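Local coordinates for TqaA (Penicillium aethiopicum, PDB 5DLK), which probably acts as a ligase in fungal nonribosomal peptide synthesis, the condensation-like C-terminal domain in this chain being linked to macrocyclization of the peptide, at residues Leu52-Ala57 with Gly107-Leu112; Thr100-His105 with Leu148-Gly153. One frame throughout, in Å; residues are numbered along the deposited sequence.

Both contacts belong to one small antiparallel sheet, where strand 108-115 runs in the middle between strands 47-53 and 100-105, and their centres lie about 9 Å apart. Contact 1 is pairing inside the sheet, made by backbone hydrogen bonds and one glutamine side chain. Contact 2 is at the other margin, where strand 100-105 meets a turn-rich loop through a serine hydroxyl, two bridging waters and apolar side chains. Ile110 and Leu112 of contact 1 pair through their backbones with Val103 and Ser101 of contact 2. Both contacts are mostly buried, but contact 2 reaches the surface at Glu104. Neither lies near the phosphopantetheine-binding residues.

Contact 1: residues Leu52-Ala57 with Gly107-Leu112; sequences LPATQA and GHPIQL
The flat side-chain amide of Gln111 reaches Pro53 through NE2, whose 3.0 Å hydrogen bond to Pro53 O leaves that oxygen 18° out of the amide plane. The same NE2 passes 3.8 Å from Ala54 CA, while OE1, the other end of the amide, accepts a bond from Gln58 NE2. The amide sits on an antiparallel pair of the three-stranded sheet in the condensation-type fold, where strand 47-53 is an outer strand and strand 108-115 the central one. Leu52 and Gln111 form a hydrogen-bonded pair: Leu52 N donates to Gln111 O at 3.0 Å, and Gln111 N donates to Leu52 O at 2.7 Å. Their side chains lie on the same face, against helix 208-218. Pro53 and Ile110 follow as a non-hydrogen-bonded pair, a position in which the missing N-H of Pro53 costs no bond to the partner strand.

Gln111 CG stands between its own backbone N and carbonyl carbon (chi1 59°), which brings CG within 3.6 Å of Leu52 O and carries the extended remainder of the chain to Pro53. A leucine here would probably leave Pro53 O and Gln58 NE2 without these amide partners, so that the start of the following helix would be tied less firmly to the sheet. Thr55 is the N-cap of that helix, 56-63: its side chain caps a backbone N of the first turn and its own N is bound by OE1 of the same Gln58, a capping box. Past the paired residues, Ala54 N donates to Pro109 O at 2.9 Å from above the carbonyl plane, 38° out of it. The methyl of Ala54 rests beside the proline, with Ala54 CB 3.8 Å from Pro109 CB and 3.4 Å from Pro109 O.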
ATOM      1  N   LEU A  52      18.100  -4.176   6.954  1.00 25.67           N
ATOM      2  CA  LEU A  52      17.381  -5.286   6.303  1.00 24.88           C
ATOM      3  C   LEU A  52      17.159  -4.996   4.827  1.00 25.51           C
ATOM      4  O   LEU A  52      17.164  -3.849   4.410  1.00 26.07           O
ATOM      5  CB  LEU A  52      16.022  -5.535   6.972  1.00 23.22           C
ATOM      6  CG  LEU A  52      15.996  -5.786   8.476  1.00 31.57           C
ATOM      7  CD1 LEU A  52      15.700  -4.478   9.213  1.00 33.75           C
ATOM      8  CD2 LEU A  52      14.991  -6.857   8.828  1.00 30.28           C
ATOM      9  N   PRO A  53      16.936  -6.045   4.019  1.00 25.86           N
ATOM     10  CA  PRO A  53      16.527  -5.734   2.645  1.00 22.74           C
ATOM     11  C   PRO A  53      15.157  -5.070   2.668  1.00 21.08           C
ATOM     12  O   PRO A  53      14.359  -5.367   3.572  1.00 22.81           O
ATOM     13  CB  PRO A  53      16.467  -7.119   1.965  1.00 25.63           C
ATOM     14  CG  PRO A  53      17.260  -8.043   2.895  1.00 27.22           C
ATOM     15  CD  PRO A  53      17.015  -7.496   4.269  1.00 27.34           C
ATOM     16  N   ALA A  54      14.913  -4.164   1.723  1.00 19.18           N
ATOM     17  CA  ALA A  54      13.566  -3.671   1.490  1.00 21.01           C
ATOM     18  C   ALA A  54      12.802  -4.765   0.720  1.00 22.43           C
ATOM     19  O   ALA A  54      13.396  -5.476  -0.087  1.00 23.69           O
ATOM     20  CB  ALA A  54      13.598  -2.393   0.707  1.00 20.75           C
ATOM     21  N   THR A  55      11.504  -4.889   0.953  1.00 21.63           N
ATOM     22  CA  THR A  55      10.725  -5.914   0.246  1.00 18.86           C
ATOM     23  C   THR A  55      10.447  -5.482  -1.185  1.00 20.85           C
ATOM     24  O   THR A  55      10.551  -4.296  -1.527  1.00 17.84           O
ATOM     25  CB  THR A  55       9.389  -6.183   0.931  1.00 20.78           C
ATOM     26  OG1 THR A  55       8.556  -5.016   0.820  1.00 18.83           O
ATOM     27  CG2 THR A  55       9.590  -6.532   2.392  1.00 18.64           C
ATOM     28  N   GLN A  56      10.060  -6.441  -2.024  1.00 16.18           N
ATOM     29  CA  GLN A  56       9.687  -6.122  -3.381  1.00 17.06           C
ATOM     30  C   GLN A  56       8.516  -5.149  -3.397  1.00 15.49           C
ATOM     31  O   GLN A  56       8.478  -4.236  -4.220  1.00 18.85           O
ATOM     32  CB  GLN A  56       9.313  -7.408  -4.151  1.00 14.39           C
ATOM     33  CG  GLN A  56       9.111  -7.172  -5.627  1.00 17.61           C
ATOM     34  CD  GLN A  56       9.053  -8.486  -6.398  1.00 16.81           C
ATOM     35  OE1 GLN A  56       9.168  -9.545  -5.813  1.00 18.20           O
ATOM     36  NE2 GLN A  56       8.845  -8.404  -7.703  1.00 19.37           N
ATOM     37  N   ALA A  57       7.568  -5.334  -2.482  1.00 17.02           N
ATOM     38  CA  ALA A  57       6.404  -4.437  -2.437  1.00 18.80           C
ATOM     39  C   ALA A  57       6.816  -3.017  -2.015  1.00 16.80           C
ATOM     40  O   ALA A  57       6.351  -2.026  -2.577  1.00 17.62           O
ATOM     41  CB  ALA A  57       5.334  -4.987  -1.490  1.00 17.64           C
ATOM     42  N   GLY A 107      22.541  -2.381  -6.333  1.00 65.38           N
ATOM     43  CA  GLY A 107      21.383  -2.076  -7.138  1.00 60.99           C
ATOM     44  C   GLY A 107      20.049  -2.481  -6.549  1.00 62.16           C
ATOM     45  O   GLY A 107      19.075  -2.509  -7.282  1.00 57.41           O
ATOM     46  N   HIS A 108      19.952  -2.863  -5.278  1.00 59.58           N
ATOM     47  CA  HIS A 108      18.598  -3.232  -4.884  1.00 59.44           C
ATOM     48  C   HIS A 108      18.538  -2.763  -3.447  1.00 53.86           C
ATOM     49  O   HIS A 108      19.526  -2.868  -2.705  1.00 51.57           O
ATOM     50  CB  HIS A 108      18.211  -4.747  -5.000  1.00 66.07           C
ATOM     51  CG  HIS A 108      19.192  -5.642  -5.700  1.00 72.45           C
ATOM     52  ND1 HIS A 108      19.240  -6.991  -5.382  1.00 80.87           N
ATOM     53  CD2 HIS A 108      20.335  -5.390  -6.415  1.00 70.88           C
ATOM     54  CE1 HIS A 108      20.257  -7.563  -5.996  1.00 79.64           C
ATOM     55  NE2 HIS A 108      20.951  -6.605  -6.622  1.00 75.53           N
ATOM     56  N   PRO A 109      17.327  -2.380  -3.014  1.00 48.51           N
ATOM     57  CA  PRO A 109      17.103  -1.489  -1.877  1.00 40.20           C
ATOM     58  C   PRO A 109      17.195  -2.141  -0.495  1.00 34.45           C
ATOM     59  O   PRO A 109      16.761  -3.264  -0.277  1.00 31.40           O
ATOM     60  CB  PRO A 109      15.687  -0.978  -2.133  1.00 39.44           C
ATOM     61  CG  PRO A 109      14.984  -2.099  -2.831  1.00 41.75           C
ATOM     62  CD  PRO A 109      16.048  -2.797  -3.636  1.00 42.12           C
ATOM     63  N   ILE A 110      17.766  -1.398   0.444  1.00 28.64           N
ATOM     64  CA  ILE A 110      17.884  -1.857   1.813  1.00 24.80           C
ATOM     65  C   ILE A 110      17.293  -0.811   2.719  1.00 20.99           C
ATOM     66  O   ILE A 110      17.225   0.357   2.344  1.00 27.27           O
ATOM     67  CB  ILE A 110      19.349  -2.102   2.205  1.00 30.79           C
ATOM     68  CG1 ILE A 110      20.163  -0.851   1.922  1.00 29.54           C
ATOM     69  CG2 ILE A 110      19.917  -3.264   1.404  1.00 32.06           C
ATOM     70  CD1 ILE A 110      21.597  -0.912   2.449  1.00 32.35           C
ATOM     71  N   GLN A 111      16.856  -1.211   3.901  1.00 22.55           N
ATOM     72  CA  GLN A 111      16.376  -0.215   4.836  1.00 24.33           C
ATOM     73  C   GLN A 111      17.257  -0.186   6.099  1.00 24.81           C
ATOM     74  O   GLN A 111      17.625  -1.216   6.650  1.00 24.39           O
ATOM     75  CB  GLN A 111      14.894  -0.451   5.158  1.00 33.13           C
ATOM     76  CG  GLN A 111      14.548  -1.770   5.757  1.00 29.20           C
ATOM     77  CD  GLN A 111      13.065  -2.141   5.585  1.00 26.45           C
ATOM     78  OE1 GLN A 111      12.158  -1.353   5.851  1.00 21.66           O
ATOM     79  NE2 GLN A 111      12.827  -3.379   5.186  1.00 24.89           N
ATOM     80  N   LEU A 112      17.654   1.024   6.481  1.00 26.70           N
ATOM     81  CA  LEU A 112      18.444   1.248   7.688  1.00 25.79           C
ATOM     82  C   LEU A 112      17.509   1.747   8.772  1.00 22.61           C
ATOM     83  O   LEU A 112      16.940   2.827   8.651  1.00 24.35           O
ATOM     84  CB  LEU A 112      19.565   2.262   7.431  1.00 24.82           C
ATOM     85  CG  LEU A 112      20.771   1.848   6.582  1.00 28.58           C
ATOM     86  CD1 LEU A 112      20.432   1.726   5.099  1.00 32.25           C
ATOM     87  CD2 LEU A 112      21.921   2.813   6.778  1.00 33.46           C
TER

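Contact 2: residues Thr100-His105 with Leu148-Gly153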
ATOM      1  N   THR A 100      13.100   4.828   9.586  1.00 23.14           N
ATOM      2  CA  THR A 100      13.851   4.068   8.604  1.00 20.47           C
ATOM      3  C   THR A 100      14.281   4.930   7.416  1.00 22.70           C
ATOM      4  O   THR A 100      13.512   5.746   6.896  1.00 22.67           O
ATOM      5  CB  THR A 100      13.008   2.850   8.115  1.00 20.36           C
ATOM      6  OG1 THR A 100      12.759   1.986   9.224  1.00 23.19           O
ATOM      7  CG2 THR A 100      13.741   2.082   7.078  1.00 23.56           C
ATOM      8  N   SER A 101      15.522   4.717   6.998  1.00 21.29           N
ATOM      9  CA  SER A 101      16.143   5.351   5.856  1.00 24.34           C
ATOM     10  C   SER A 101      16.350   4.282   4.775  1.00 27.56           C
ATOM     11  O   SER A 101      16.667   3.128   5.094  1.00 25.75           O
ATOM     12  CB  SER A 101      17.473   5.992   6.302  1.00 23.39           C
ATOM     13  OG  SER A 101      18.386   6.168   5.242  1.00 27.97           O
ATOM     14  N   PHE A 102      16.148   4.648   3.513  1.00 25.07           N
ATOM     15  CA  PHE A 102      16.276   3.694   2.415  1.00 25.24           C
ATOM     16  C   PHE A 102      17.412   4.088   1.503  1.00 26.91           C
ATOM     17  O   PHE A 102      17.512   5.241   1.088  1.00 26.86           O
ATOM     18  CB  PHE A 102      14.979   3.607   1.585  1.00 21.88           C
ATOM     19  CG  PHE A 102      13.791   3.161   2.364  1.00 23.48           C
ATOM     20  CD1 PHE A 102      13.049   4.065   3.102  1.00 23.18           C
ATOM     21  CD2 PHE A 102      13.384   1.830   2.333  1.00 26.39           C
ATOM     22  CE1 PHE A 102      11.943   3.645   3.830  1.00 21.04           C
ATOM     23  CE2 PHE A 102      12.291   1.406   3.048  1.00 24.86           C
ATOM     24  CZ  PHE A 102      11.567   2.308   3.805  1.00 24.87           C
ATOM     25  N   VAL A 103      18.275   3.133   1.181  1.00 25.80           N
ATOM     26  CA  VAL A 103      19.245   3.369   0.124  1.00 27.05           C
ATOM     27  C   VAL A 103      19.355   2.123  -0.726  1.00 30.46           C
ATOM     28  O   VAL A 103      18.846   1.061  -0.376  1.00 30.25           O
ATOM     29  CB  VAL A 103      20.669   3.739   0.658  1.00 28.99           C
ATOM     30  CG1 VAL A 103      20.640   5.011   1.487  1.00 28.16           C
ATOM     31  CG2 VAL A 103      21.260   2.592   1.460  1.00 28.93           C
ATOM     32  N   GLU A 104      20.032   2.268  -1.848  1.00 35.10           N
ATOM     33  CA  GLU A 104      20.265   1.168  -2.743  1.00 42.84           C
ATOM     34  C   GLU A 104      21.670   0.636  -2.493  1.00 47.64           C
ATOM     35  O   GLU A 104      22.611   1.406  -2.467  1.00 43.48           O
ATOM     36  CB  GLU A 104      20.132   1.643  -4.182  1.00 45.11           C
ATOM     37  CG  GLU A 104      19.247   0.835  -5.089  1.00 49.76           C
ATOM     38  CD  GLU A 104      18.996   1.548  -6.408  1.00 53.56           C
ATOM     39  OE1 GLU A 104      19.876   2.305  -6.870  1.00 60.10           O
ATOM     40  OE2 GLU A 104      17.903   1.374  -6.980  1.00 54.24           O
ATOM     41  N   HIS A 105      21.808  -0.672  -2.277  1.00 54.05           N
ATOM     42  CA  HIS A 105      22.988  -1.392  -2.787  1.00 61.50           C
ATOM     43  C   HIS A 105      22.890  -2.665  -3.521  1.00 63.64           C
ATOM     44  O   HIS A 105      22.025  -3.529  -3.332  1.00 65.40           O
ATOM     45  CB  HIS A 105      24.023  -1.509  -1.725  1.00 59.89           C
ATOM     46  CG  HIS A 105      24.328  -2.885  -1.214  1.00 64.01           C
ATOM     47  ND1 HIS A 105      24.947  -3.890  -1.933  1.00 69.82           N
ATOM     48  CD2 HIS A 105      24.281  -3.307   0.086  1.00 65.48           C
ATOM     49  CE1 HIS A 105      25.097  -4.932  -1.127  1.00 64.80           C
ATOM     50  NE2 HIS A 105      24.706  -4.604   0.104  1.00 65.94           N
ATOM     51  N   LEU A 148      11.884  14.864  -4.105  1.00 22.89           N
ATOM     52  CA  LEU A 148      11.868  13.588  -3.401  1.00 24.14           C
ATOM     53  C   LEU A 148      12.895  12.650  -4.014  1.00 22.52           C
ATOM     54  O   LEU A 148      12.970  12.500  -5.240  1.00 25.09           O
ATOM     55  CB  LEU A 148      10.472  12.951  -3.451  1.00 24.66           C
ATOM     56  CG  LEU A 148      10.297  11.614  -2.712  1.00 23.78           C
ATOM     57  CD1 LEU A 148      10.441  11.782  -1.219  1.00 27.16           C
ATOM     58  CD2 LEU A 148       8.943  10.986  -3.058  1.00 24.57           C
ATOM     59  N   ASN A 149      13.687  12.032  -3.147  1.00 23.27           N
ATOM     60  CA  ASN A 149      14.677  11.044  -3.551  1.00 25.50           C
ATOM     61  C   ASN A 149      14.871  10.030  -2.426  1.00 23.89           C
ATOM     62  O   ASN A 149      15.887  10.049  -1.711  1.00 24.54           O
ATOM     63  CB  ASN A 149      16.002  11.722  -3.915  1.00 28.62           C
ATOM     64  CG  ASN A 149      17.053  10.731  -4.387  1.00 32.58           C
ATOM     65  OD1 ASN A 149      16.730   9.660  -4.902  1.00 32.92           O
ATOM     66  ND2 ASN A 149      18.318  11.084  -4.205  1.00 31.62           N
ATOM     67  N   VAL A 150      13.875   9.157  -2.266  1.00 19.82           N
ATOM     68  CA  VAL A 150      13.823   8.249  -1.140  1.00 19.96           C
ATOM     69  C   VAL A 150      15.075   7.385  -1.063  1.00 23.15           C
ATOM     70  O   VAL A 150      15.591   7.145   0.025  1.00 21.86           O
ATOM     71  CB  VAL A 150      12.560   7.349  -1.202  1.00 20.63           C
ATOM     72  CG1 VAL A 150      12.622   6.247  -0.148  1.00 19.85           C
ATOM     73  CG2 VAL A 150      11.304   8.201  -1.011  1.00 21.62           C
ATOM     74  N   LEU A 151      15.581   6.950  -2.212  1.00 23.09           N
ATOM     75  CA  LEU A 151      16.731   6.039  -2.215  1.00 24.53           C
ATOM     76  C   LEU A 151      18.052   6.773  -1.972  1.00 25.93           C
ATOM     77  O   LEU A 151      19.115   6.148  -1.909  1.00 24.66           O
ATOM     78  CB  LEU A 151      16.793   5.263  -3.525  1.00 28.25           C
ATOM     79  CG  LEU A 151      15.687   4.207  -3.595  1.00 26.31           C
ATOM     80  CD1 LEU A 151      15.771   3.428  -4.901  1.00 29.03           C
ATOM     81  CD2 LEU A 151      15.738   3.271  -2.376  1.00 25.69           C
ATOM     82  N   GLY A 152      17.974   8.090  -1.819  1.00 24.84           N
ATOM     83  CA  GLY A 152      19.132   8.874  -1.405  1.00 25.84           C
ATOM     84  C   GLY A 152      19.455   8.754   0.076  1.00 27.69           C
ATOM     85  O   GLY A 152      20.521   9.202   0.530  1.00 29.42           O
ATOM     86  N   GLY A 153      18.533   8.175   0.840  1.00 22.48           N
ATOM     87  CA  GLY A 153      18.739   7.933   2.258  1.00 25.38           C
ATOM     88  C   GLY A 153      18.104   8.909   3.239  1.00 23.63           C
ATOM     89  O   GLY A 153      18.062   8.640   4.433  1.00 27.58           O
TER
HETATM   90  O   HOH W   1      15.209   7.112   2.582  1.00 22.19           O
HETATM   91  O   HOH W   2      21.156   4.810  -2.815  1.00 37.29           O
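Ser101 makes the direct hydrogen bond to the loop: OG, swung anti to its backbone N (chi1 157°), donates to Gly153 O at 2.6 Å, tilted 16° from the carbonyl plane. Residues 149-153 form two overlapping type I beta turns, and this compact loop docks along the outer strand 100-105.

Water completes the polar link. Water 1 bridges Phe102 N (2.8 Å from the water oxygen) and Val150 O, and water 2 bridges Glu104 N (2.9 Å from the water oxygen) and Leu151 O. Weaker CA-H...O contacts supplement them, among them Val103 CA to Leu151 O at 3.4 Å and Gly153 CA to Phe102 O at 3.2 Å.

Apolar contacts come next. Phe102 and Val150 run side by side, pointing the same way, with Phe102 CD1 3.9 Å from Val150 CG1; Thr100 CG2 lies over one face of the ring and water 1 in plane at its edge. Leu151 CD2 lies against Phe102 CB. Val103 CG1 packs 3.6 Å from Gly153 CA, where a CB on the glycine would be crowded.

Nearer the surface, a methyl meets a carboxylate oxygen, Leu151 CD1 lying 3.6 Å from Glu104 OE2.

Phe102 and Leu151 both also touch Ile62 of helix 56-63, Val103 packs against Leu32 and Leu36 of helix 29-38, and strand 108-115 flanks strand 100-105 in the sheet.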